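Local coordinates for protein TAF6 (Antonospora locustae, PDB 4ATG) that probably serves as a subunit of the general transcription factor TFIID, with a HEAT-repeat C-terminal domain implicated in Taf6-Taf9 complex formation, at residues A[93-97]-A[135-139]; A[104-108]-A[148-152]; A[169-173]-A[189-193]. One frame throughout, in Å; residues are numbered along the deposited sequence.

Contact 1. Residues A[93-97]-A[135-139]; sequences LTCVI and TLKGV
The helical segments 93-97 and 135-139 run nearly parallel, with 20° between their N-to-C directions and 11.3 Å between their axes, and Ile-97 faces Val-139 at a CA-CA distance of 7.2 Å. At that axis separation side chains alone span the gap, and no hydrogen bond crosses it. At the N-terminal end Leu-93 divides its two methyls: CD1 meets Thr-135 CG2 tip to tip, whereas CD2 lies 3.8 Å from Leu-136 CD2, the two leucine side chains crossing at about a right angle. Thr-135 offers its methyl because OG1 is turned back to bond the carbonyl of Arg-131 in its own helix. Farther along, Ile-97 CG2 packs 3.8 Å from Val-139 CG1. The other branch of Ile-97, with CG1 between the backbone N and the carbonyl carbon (chi1 69°), carries CD1 to 3.8 Å from Val-139 CG2, so both valine methyls are engaged. Val-96 CG1 adds a looser contact with Leu-136 CD2 at 4.3 Å. Leu-136 and Val-139 also touch helix 147-160, while Leu-93 and Val-96 touch helix 104-121. This apolar packing of near-parallel helices, each also packed on the helix that follows it, is characteristic of the stacked layers of a HEAT-repeat solenoid.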
ATOM      1  N   LEU A  93       2.870  -1.722  -1.131  1.00 16.83           N
ATOM      2  CA  LEU A  93       2.992  -3.087  -1.663  1.00 17.64           C
ATOM      3  C   LEU A  93       3.544  -4.073  -0.645  1.00 21.62           C
ATOM      4  O   LEU A  93       3.127  -5.233  -0.652  1.00 21.95           O
ATOM      5  CB  LEU A  93       3.798  -3.119  -2.967  1.00 18.27           C
ATOM      6  CG  LEU A  93       3.106  -2.477  -4.173  1.00 21.66           C
ATOM      7  CD1 LEU A  93       4.077  -2.314  -5.296  1.00 23.45           C
ATOM      8  CD2 LEU A  93       1.907  -3.320  -4.655  1.00 24.56           C
ATOM      9  N   THR A  94       4.426  -3.609   0.280  1.00 19.01           N
ATOM     10  CA  THR A  94       4.939  -4.461   1.378  1.00 18.84           C
ATOM     11  C   THR A  94       3.745  -4.910   2.258  1.00 22.82           C
ATOM     12  O   THR A  94       3.715  -6.047   2.712  1.00 22.97           O
ATOM     13  CB  THR A  94       5.974  -3.694   2.184  1.00 23.19           C
ATOM     14  OG1 THR A  94       7.099  -3.437   1.340  1.00 25.37           O
ATOM     15  CG2 THR A  94       6.428  -4.439   3.436  1.00 26.99           C
ATOM     16  N   CYS A  95       2.764  -4.021   2.480  1.00 19.81           N
ATOM     17  CA  CYS A  95       1.567  -4.376   3.269  1.00 20.81           C
ATOM     18  C   CYS A  95       0.662  -5.338   2.533  1.00 23.36           C
ATOM     19  O   CYS A  95      -0.070  -6.089   3.178  1.00 23.28           O
ATOM     20  CB  CYS A  95       0.806  -3.133   3.703  1.00 20.63           C
ATOM     21  SG  CYS A  95       1.732  -2.079   4.833  1.00 25.12           S
ATOM     22  N   VAL A  96       0.697  -5.319   1.192  1.00 19.78           N
ATOM     23  CA  VAL A  96      -0.144  -6.228   0.375  1.00 19.71           C
ATOM     24  C   VAL A  96       0.472  -7.639   0.379  1.00 26.02           C
ATOM     25  O   VAL A  96      -0.222  -8.627   0.628  1.00 23.91           O
ATOM     26  CB  VAL A  96      -0.295  -5.719  -1.097  1.00 22.49           C
ATOM     27  CG1 VAL A  96      -1.067  -6.718  -1.964  1.00 22.93           C
ATOM     28  CG2 VAL A  96      -0.963  -4.341  -1.159  1.00 20.64           C
ATOM     29  N   ILE A  97       1.775  -7.711   0.078  1.00 24.05           N
ATOM     30  CA  ILE A  97       2.512  -8.957  -0.128  1.00 26.27           C
ATOM     31  C   ILE A  97       3.399  -9.472   1.027  1.00 31.40           C
ATOM     32  O   ILE A  97       3.874 -10.596   0.950  1.00 31.82           O
ATOM     33  CB  ILE A  97       3.279  -8.889  -1.487  1.00 29.89           C
ATOM     34  CG1 ILE A  97       4.431  -7.870  -1.446  1.00 31.07           C
ATOM     35  CG2 ILE A  97       2.345  -8.624  -2.672  1.00 30.30           C
ATOM     36  CD1 ILE A  97       5.719  -8.421  -1.535  1.00 43.95           C
ATOM     37  N   THR A 135       5.557  -6.468  -9.907  1.00 24.80           N
ATOM     38  CA  THR A 135       5.694  -6.874  -8.510  1.00 24.09           C
ATOM     39  C   THR A 135       4.578  -7.865  -8.142  1.00 24.93           C
ATOM     40  O   THR A 135       4.863  -8.945  -7.632  1.00 22.86           O
ATOM     41  CB  THR A 135       5.690  -5.635  -7.601  1.00 31.98           C
ATOM     42  OG1 THR A 135       6.820  -4.832  -7.935  1.00 31.38           O
ATOM     43  CG2 THR A 135       5.716  -5.988  -6.114  1.00 31.02           C
ATOM     44  N   LEU A 136       3.323  -7.493  -8.404  1.00 20.60           N
ATOM     45  CA  LEU A 136       2.171  -8.328  -8.045  1.00 19.60           C
ATOM     46  C   LEU A 136       2.132  -9.677  -8.741  1.00 24.41           C
ATOM     47  O   LEU A 136       1.930 -10.707  -8.077  1.00 23.04           O
ATOM     48  CB  LEU A 136       0.873  -7.553  -8.293  1.00 18.49           C
ATOM     49  CG  LEU A 136       0.674  -6.282  -7.469  1.00 20.55           C
ATOM     50  CD1 LEU A 136      -0.510  -5.497  -7.997  1.00 21.42           C
ATOM     51  CD2 LEU A 136       0.498  -6.597  -5.988  1.00 18.62           C
ATOM     52  N   LYS A 137       2.284  -9.690 -10.075  1.00 23.06           N
ATOM     53  CA  LYS A 137       2.264 -10.933 -10.840  1.00 25.54           C
ATOM     54  C   LYS A 137       3.424 -11.824 -10.362  1.00 31.33           C
ATOM     55  O   LYS A 137       3.254 -13.042 -10.262  1.00 32.25           O
ATOM     56  CB  LYS A 137       2.382 -10.655 -12.353  1.00 29.11           C
ATOM     57  CG  LYS A 137       2.176 -11.890 -13.224  1.00 43.79           C
ATOM     58  CD  LYS A 137       3.080 -11.904 -14.463  1.00 57.34           C
ATOM     59  CE  LYS A 137       4.438 -12.519 -14.202  1.00 75.41           C
ATOM     60  NZ  LYS A 137       5.204 -12.721 -15.460  1.00 89.48           N
ATOM     61  N   GLY A 138       4.562 -11.201 -10.039  1.00 28.28           N
ATOM     62  CA  GLY A 138       5.741 -11.914  -9.547  1.00 29.71           C
ATOM     63  C   GLY A 138       5.494 -12.700  -8.273  1.00 32.31           C
ATOM     64  O   GLY A 138       5.859 -13.874  -8.197  1.00 34.59           O
ATOM     65  N   VAL A 139       4.838 -12.060  -7.284  1.00 25.23           N
ATOM     66  CA  VAL A 139       4.501 -12.614  -5.970  1.00 24.58           C
ATOM     67  C   VAL A 139       3.427 -13.684  -6.110  1.00 28.57           C
ATOM     68  O   VAL A 139       3.591 -14.782  -5.571  1.00 28.49           O
ATOM     69  CB  VAL A 139       4.121 -11.502  -4.955  1.00 28.29           C
ATOM     70  CG1 VAL A 139       3.599 -12.093  -3.635  1.00 28.58           C
ATOM     71  CG2 VAL A 139       5.307 -10.565  -4.694  1.00 28.43           C
TER

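Contact 2. Residues A[104-108]-A[148-152]; sequences DDVRK and DSQYG
Asp-104, in the first turn of its helix, lays its carboxylate near the Tyr-151 ring, CG standing 4.1 Å from CE2 with the two planes 30° apart. Its OD1 is also 4.3 Å from OD1 of Asp-148, a pairing of like charges that Lys-184, which forms salt bridges with both aspartates and a cation-pi contact with Tyr-151, probably offsets. One turn on, Arg-107 reaches across with its chain extended from CG to NE. Its guanidinium does not meet the Asp-148 carboxylate end-on: Asp-148 O lies over one face, 3.3 Å above the plane and toward its rim, and NH2 touches Asp-148 CB at 3.6 Å. The CA atoms of Arg-107 and Gly-152 are 5.5 Å apart, and a CB on Gly-152 would come tight against Arg-107 CD. Lys-108 then runs out, extended beyond CG, to place CE at the edge of the Tyr-151 ring, 3.1 Å from OH, with NZ 3.2 Å from the same oxygen. The chemistry suggests that the acidic pair is probably neutralised by Lys-184 rather than across the contact, while the buried arginine spends its N-H groups on the carbonyls of Val-96, Gly-98 and Ile-101, tying the start of helix 104-121 to the end of helix 85-97 and the connection that follows it.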
ATOM      1  N   ASP A 104      -5.705 -10.374   6.819  1.00 30.96           N
ATOM      2  CA  ASP A 104      -6.111 -10.189   5.412  1.00 29.75           C
ATOM      3  C   ASP A 104      -6.654  -8.788   5.156  1.00 30.51           C
ATOM      4  O   ASP A 104      -6.529  -8.287   4.044  1.00 29.13           O
ATOM      5  CB  ASP A 104      -7.176 -11.220   5.000  1.00 31.49           C
ATOM      6  CG  ASP A 104      -6.642 -12.611   4.729  1.00 43.32           C
ATOM      7  OD1 ASP A 104      -5.401 -12.763   4.594  1.00 44.54           O
ATOM      8  OD2 ASP A 104      -7.457 -13.535   4.602  1.00 50.34           O
ATOM      9  N   ASP A 105      -7.299  -8.182   6.167  1.00 27.24           N
ATOM     10  CA  ASP A 105      -7.863  -6.831   6.064  1.00 26.62           C
ATOM     11  C   ASP A 105      -6.774  -5.779   5.816  1.00 26.29           C
ATOM     12  O   ASP A 105      -7.033  -4.779   5.142  1.00 22.54           O
ATOM     13  CB  ASP A 105      -8.651  -6.478   7.335  1.00 29.80           C
ATOM     14  CG  ASP A 105      -9.990  -7.179   7.445  1.00 44.04           C
ATOM     15  OD1 ASP A 105     -10.465  -7.724   6.418  1.00 44.40           O
ATOM     16  OD2 ASP A 105     -10.582  -7.153   8.545  1.00 51.42           O
ATOM     17  N   VAL A 106      -5.571  -6.000   6.352  1.00 22.44           N
ATOM     18  CA  VAL A 106      -4.438  -5.082   6.132  1.00 21.47           C
ATOM     19  C   VAL A 106      -4.041  -5.140   4.659  1.00 22.82           C
ATOM     20  O   VAL A 106      -3.861  -4.112   4.021  1.00 19.55           O
ATOM     21  CB  VAL A 106      -3.229  -5.404   7.057  1.00 25.16           C
ATOM     22  CG1 VAL A 106      -1.977  -4.618   6.637  1.00 24.02           C
ATOM     23  CG2 VAL A 106      -3.577  -5.135   8.515  1.00 25.81           C
ATOM     24  N   ARG A 107      -3.912  -6.351   4.132  1.00 22.22           N
ATOM     25  CA  ARG A 107      -3.511  -6.573   2.747  1.00 21.35           C
ATOM     26  C   ARG A 107      -4.502  -5.926   1.790  1.00 19.88           C
ATOM     27  O   ARG A 107      -4.092  -5.249   0.852  1.00 18.52           O
ATOM     28  CB  ARG A 107      -3.418  -8.065   2.449  1.00 19.92           C
ATOM     29  CG  ARG A 107      -2.391  -8.790   3.308  1.00 25.33           C
ATOM     30  CD  ARG A 107      -2.350 -10.269   2.960  1.00 25.76           C
ATOM     31  NE  ARG A 107      -1.454 -11.004   3.855  1.00 23.43           N
ATOM     32  CZ  ARG A 107      -0.134 -11.070   3.721  1.00 31.47           C
ATOM     33  NH1 ARG A 107       0.471 -10.462   2.711  1.00 26.04           N
ATOM     34  NH2 ARG A 107       0.592 -11.739   4.599  1.00 27.50           N
ATOM     35  N   LYS A 108      -5.790  -6.133   2.033  1.00 16.96           N
ATOM     36  CA  LYS A 108      -6.843  -5.576   1.190  1.00 16.23           C
ATOM     37  C   LYS A 108      -6.894  -4.060   1.293  1.00 19.58           C
ATOM     38  O   LYS A 108      -7.087  -3.396   0.264  1.00 20.32           O
ATOM     39  CB  LYS A 108      -8.200  -6.164   1.565  1.00 18.96           C
ATOM     40  CG  LYS A 108      -8.324  -7.637   1.202  1.00 26.98           C
ATOM     41  CD  LYS A 108      -9.651  -8.163   1.713  1.00 33.31           C
ATOM     42  CE  LYS A 108      -9.897  -9.547   1.216  1.00 42.99           C
ATOM     43  NZ  LYS A 108     -10.968 -10.214   2.002  1.00 60.06           N
ATOM     44  N   ASP A 148      -0.790 -16.482   1.943  1.00 29.38           N
ATOM     45  CA  ASP A 148      -1.284 -15.145   2.272  1.00 28.14           C
ATOM     46  C   ASP A 148      -0.657 -14.065   1.391  1.00 29.65           C
ATOM     47  O   ASP A 148      -1.361 -13.130   0.989  1.00 26.26           O
ATOM     48  CB  ASP A 148      -1.087 -14.845   3.772  1.00 30.86           C
ATOM     49  CG  ASP A 148      -2.014 -15.608   4.708  1.00 38.45           C
ATOM     50  OD1 ASP A 148      -2.936 -16.308   4.207  1.00 37.02           O
ATOM     51  OD2 ASP A 148      -1.849 -15.475   5.940  1.00 43.49           O
ATOM     52  N   SER A 149       0.647 -14.221   1.045  1.00 26.21           N
ATOM     53  CA  SER A 149       1.342 -13.270   0.161  1.00 25.03           C
ATOM     54  C   SER A 149       0.754 -13.315  -1.249  1.00 27.04           C
ATOM     55  O   SER A 149       0.463 -12.271  -1.826  1.00 24.48           O
ATOM     56  CB  SER A 149       2.839 -13.566   0.109  1.00 28.71           C
ATOM     57  OG  SER A 149       3.465 -13.143   1.306  1.00 34.43           O
ATOM     58  N   GLN A 150       0.568 -14.534  -1.798  1.00 24.20           N
ATOM     59  CA  GLN A 150       0.008 -14.738  -3.132  1.00 23.67           C
ATOM     60  C   GLN A 150      -1.431 -14.236  -3.197  1.00 27.38           C
ATOM     61  O   GLN A 150      -1.838 -13.697  -4.224  1.00 26.47           O
ATOM     62  CB  GLN A 150       0.044 -16.228  -3.502  1.00 26.11           C
ATOM     63  CG  GLN A 150       1.468 -16.778  -3.700  1.00 25.44           C
ATOM     64  CD  GLN A 150       1.443 -18.278  -3.859  1.00 37.38           C
ATOM     65  OE1 GLN A 150       0.425 -18.938  -3.630  1.00 34.38           O
ATOM     66  NE2 GLN A 150       2.568 -18.855  -4.252  1.00 33.40           N
ATOM     67  N   TYR A 151      -2.189 -14.407  -2.098  1.00 24.65           N
ATOM     68  CA  TYR A 151      -3.580 -13.950  -1.983  1.00 23.62           C
ATOM     69  C   TYR A 151      -3.629 -12.424  -2.043  1.00 24.66           C
ATOM     70  O   TYR A 151      -4.483 -11.866  -2.730  1.00 22.01           O
ATOM     71  CB  TYR A 151      -4.217 -14.457  -0.681  1.00 25.39           C
ATOM     72  CG  TYR A 151      -5.604 -13.922  -0.435  1.00 29.59           C
ATOM     73  CD1 TYR A 151      -6.714 -14.496  -1.049  1.00 33.38           C
ATOM     74  CD2 TYR A 151      -5.814 -12.844   0.421  1.00 30.72           C
ATOM     75  CE1 TYR A 151      -7.998 -13.998  -0.834  1.00 34.83           C
ATOM     76  CE2 TYR A 151      -7.091 -12.324   0.625  1.00 32.35           C
ATOM     77  CZ  TYR A 151      -8.181 -12.914   0.004  1.00 44.28           C
ATOM     78  OH  TYR A 151      -9.449 -12.447   0.232  1.00 50.53           O
ATOM     79  N   GLY A 152      -2.762 -11.763  -1.277  1.00 22.11           N
ATOM     80  CA  GLY A 152      -2.714 -10.298  -1.289  1.00 20.06           C
ATOM     81  C   GLY A 152      -2.403  -9.808  -2.693  1.00 22.69           C
ATOM     82  O   GLY A 152      -3.103  -8.936  -3.222  1.00 21.18           O
TER

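Contact 3. Residues A[169-173]-A[189-193]; sequences IREHA and LDNVL
Leu-189 swings CG opposite its backbone N (chi1 -173°), and Ile-169 holds CG2 in the equivalent position, which brings Leu-189 CD1 to 3.5 Å from Ile-169 CG2 as the two side chains pass alongside, pointing opposite ways. Leu-193 takes the other course, with CG beside its backbone N (chi1 -64°), and its two methyls part: CD1 goes to Ala-173 CB at 3.6 Å, CD2 to Ile-169 CG2 at 3.9 Å. Ala-173 CB therefore meets both leucines, Leu-189 CD1 being 3.9 Å away. At the outer margin the Arg-170 chain bends at chi3 and brings its guanidinium over Leu-193, whose CD2 lies 3.8 Å above one face, offset toward the rim. NE of Arg-170 is bonded to Asn-166 OD1, which helps fix how that flat group is turned. Ile-169 CD1 makes a looser contact with Val-192 CG1 at 4.2 Å. An alanine in place of Leu-189 lacks the CD1 methyl that touches both Ile-169 CG2 and Ala-173 CB, and would probably open a gap there that leaves Leu-193 alone to bridge them. The segments meet at 135° between their N-to-C directions, as consecutive helices joined by a short turn. Behind them, helix 147-160 receives Ile-169 and Leu-189 on Leu-154 and Val-192 on Ser-158, while Trp-140 of helix 128-140 touches Leu-189 and His-172, so the pair packs against the preceding helices of this all-helical chain.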
ATOM      1  N   ILE A 169      -4.415 -11.824 -15.027  1.00 25.68           N
ATOM      2  CA  ILE A 169      -5.055 -12.931 -14.309  1.00 25.36           C
ATOM      3  C   ILE A 169      -5.485 -14.092 -15.202  1.00 32.98           C
ATOM      4  O   ILE A 169      -5.053 -15.236 -14.975  1.00 33.03           O
ATOM      5  CB  ILE A 169      -6.170 -12.403 -13.366  1.00 26.37           C
ATOM      6  CG1 ILE A 169      -5.567 -11.360 -12.386  1.00 24.49           C
ATOM      7  CG2 ILE A 169      -6.832 -13.557 -12.619  1.00 25.83           C
ATOM      8  CD1 ILE A 169      -6.594 -10.690 -11.531  1.00 27.69           C
ATOM      9  N   ARG A 170      -6.309 -13.795 -16.228  1.00 32.43           N
ATOM     10  CA  ARG A 170      -6.802 -14.786 -17.196  1.00 34.43           C
ATOM     11  C   ARG A 170      -5.659 -15.575 -17.874  1.00 41.32           C
ATOM     12  O   ARG A 170      -5.749 -16.799 -17.982  1.00 41.85           O
ATOM     13  CB  ARG A 170      -7.720 -14.114 -18.234  1.00 37.63           C
ATOM     14  CG  ARG A 170      -8.694 -15.074 -18.912  1.00 56.05           C
ATOM     15  CD  ARG A 170      -9.806 -14.370 -19.690  1.00 65.31           C
ATOM     16  NE  ARG A 170     -10.691 -13.560 -18.841  1.00 65.96           N
ATOM     17  CZ  ARG A 170     -11.674 -14.049 -18.089  1.00 73.05           C
ATOM     18  NH1 ARG A 170     -11.904 -15.355 -18.049  1.00 59.79           N
ATOM     19  NH2 ARG A 170     -12.424 -13.235 -17.359  1.00 54.39           N
ATOM     20  N   GLU A 171      -4.576 -14.886 -18.265  1.00 39.09           N
ATOM     21  CA  GLU A 171      -3.402 -15.484 -18.917  1.00 40.95           C
ATOM     22  C   GLU A 171      -2.634 -16.482 -18.049  1.00 44.01           C
ATOM     23  O   GLU A 171      -2.059 -17.418 -18.589  1.00 45.37           O
ATOM     24  CB  GLU A 171      -2.432 -14.382 -19.379  1.00 42.41           C
ATOM     25  CG  GLU A 171      -2.592 -13.991 -20.838  1.00 59.65           C
ATOM     26  CD  GLU A 171      -1.775 -14.839 -21.791  1.00 91.83           C
ATOM     27  OE1 GLU A 171      -0.553 -14.589 -21.911  1.00 86.88           O
ATOM     28  OE2 GLU A 171      -2.353 -15.761 -22.412  1.00 94.86           O
ATOM     29  N   HIS A 172      -2.582 -16.263 -16.721  1.00 37.98           N
ATOM     30  CA  HIS A 172      -1.789 -17.101 -15.817  1.00 36.87           C
ATOM     31  C   HIS A 172      -2.574 -18.019 -14.884  1.00 34.35           C
ATOM     32  O   HIS A 172      -1.956 -18.782 -14.136  1.00 32.67           O
ATOM     33  CB  HIS A 172      -0.843 -16.214 -14.995  1.00 36.96           C
ATOM     34  CG  HIS A 172       0.187 -15.486 -15.805  1.00 41.28           C
ATOM     35  ND1 HIS A 172       0.045 -14.143 -16.113  1.00 42.54           N
ATOM     36  CD2 HIS A 172       1.358 -15.932 -16.318  1.00 44.21           C
ATOM     37  CE1 HIS A 172       1.131 -13.813 -16.797  1.00 42.30           C
ATOM     38  NE2 HIS A 172       1.953 -14.854 -16.940  1.00 43.90           N
ATOM     39  N   ALA A 173      -3.909 -17.929 -14.888  1.00 30.15           N
ATOM     40  CA  ALA A 173      -4.781 -18.701 -13.999  1.00 30.18           C
ATOM     41  C   ALA A 173      -4.551 -20.203 -14.036  1.00 35.99           C
ATOM     42  O   ALA A 173      -4.412 -20.820 -12.980  1.00 35.48           O
ATOM     43  CB  ALA A 173      -6.247 -18.396 -14.286  1.00 30.60           C
ATOM     44  N   LEU A 189      -9.354 -16.695  -7.122  1.00 24.37           N
ATOM     45  CA  LEU A 189      -9.186 -16.797  -8.562  1.00 24.15           C
ATOM     46  C   LEU A 189     -10.497 -17.206  -9.230  1.00 30.53           C
ATOM     47  O   LEU A 189     -10.923 -16.525 -10.162  1.00 30.16           O
ATOM     48  CB  LEU A 189      -8.046 -17.789  -8.858  1.00 25.95           C
ATOM     49  CG  LEU A 189      -7.555 -17.943 -10.305  1.00 30.74           C
ATOM     50  CD1 LEU A 189      -7.171 -16.595 -10.905  1.00 28.69           C
ATOM     51  CD2 LEU A 189      -6.322 -18.861 -10.354  1.00 32.23           C
ATOM     52  N   ASP A 190     -11.172 -18.260  -8.710  1.00 29.96           N
ATOM     53  CA  ASP A 190     -12.459 -18.733  -9.245  1.00 30.90           C
ATOM     54  C   ASP A 190     -13.539 -17.633  -9.170  1.00 35.20           C
ATOM     55  O   ASP A 190     -14.292 -17.464 -10.130  1.00 35.02           O
ATOM     56  CB  ASP A 190     -12.913 -20.012  -8.528  1.00 33.52           C
ATOM     57  CG  ASP A 190     -12.185 -21.293  -8.924  1.00 45.72           C
ATOM     58  OD1 ASP A 190     -11.514 -21.299  -9.986  1.00 46.65           O
ATOM     59  OD2 ASP A 190     -12.317 -22.300  -8.193  1.00 50.09           O
ATOM     60  N   ASN A 191     -13.572 -16.849  -8.065  1.00 31.26           N
ATOM     61  CA  ASN A 191     -14.525 -15.741  -7.900  1.00 30.86           C
ATOM     62  C   ASN A 191     -14.241 -14.599  -8.888  1.00 32.76           C
ATOM     63  O   ASN A 191     -15.170 -14.063  -9.491  1.00 32.75           O
ATOM     64  CB  ASN A 191     -14.503 -15.213  -6.447  1.00 32.75           C
ATOM     65  CG  ASN A 191     -15.013 -16.207  -5.424  1.00 50.97           C
ATOM     66  OD1 ASN A 191     -15.750 -17.137  -5.737  1.00 45.65           O
ATOM     67  ND2 ASN A 191     -14.648 -16.021  -4.166  1.00 46.71           N
ATOM     68  N   VAL A 192     -12.959 -14.248  -9.074  1.00 26.20           N
ATOM     69  CA  VAL A 192     -12.554 -13.162  -9.981  1.00 25.71           C
ATOM     70  C   VAL A 192     -12.909 -13.481 -11.436  1.00 29.47           C
ATOM     71  O   VAL A 192     -13.433 -12.626 -12.138  1.00 28.80           O
ATOM     72  CB  VAL A 192     -11.041 -12.844  -9.811  1.00 29.50           C
ATOM     73  CG1 VAL A 192     -10.524 -11.892 -10.901  1.00 29.11           C
ATOM     74  CG2 VAL A 192     -10.776 -12.270  -8.424  1.00 28.35           C
ATOM     75  N   LEU A 193     -12.605 -14.697 -11.881  1.00 29.11           N
ATOM     76  CA  LEU A 193     -12.830 -15.119 -13.255  1.00 31.18           C
ATOM     77  C   LEU A 193     -14.287 -15.380 -13.642  1.00 38.33           C
ATOM     78  O   LEU A 193     -14.598 -15.454 -14.837  1.00 40.17           O
ATOM     79  CB  LEU A 193     -11.925 -16.291 -13.607  1.00 32.03           C
ATOM     80  CG  LEU A 193     -10.407 -15.967 -13.575  1.00 36.85           C
ATOM     81  CD1 LEU A 193      -9.618 -17.168 -13.916  1.00 38.69           C
ATOM     82  CD2 LEU A 193     -10.046 -14.799 -14.527  1.00 39.22           C
TER

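How the contacts relate
Contacts 1 and 2 lie about 9 Å apart between centres and interlock along the chain, their segments alternating. They also touch: Ile-97 O is 2.6 Å from Ser-149 OG, a probable hydrogen bond, and Val-96 CG1 packs 3.3 Å from Gly-152 O, so the two contacts are directly joined, from helix 85-97 of contact 1 to helix 147-160 of contact 2. Contact 3 follows both in sequence, its centre about 17 Å from that of contact 1 and about 16 Å from that of contact 2. It meets contact 1 where Lys-137 packs on His-172, but does not touch contact 2. A buffer molecule, 2-[N-cyclohexylamino]ethane sulfonic acid, probably from crystallisation, has its nearest atom about 3 Å from the Thr-135 side chain of contact 1.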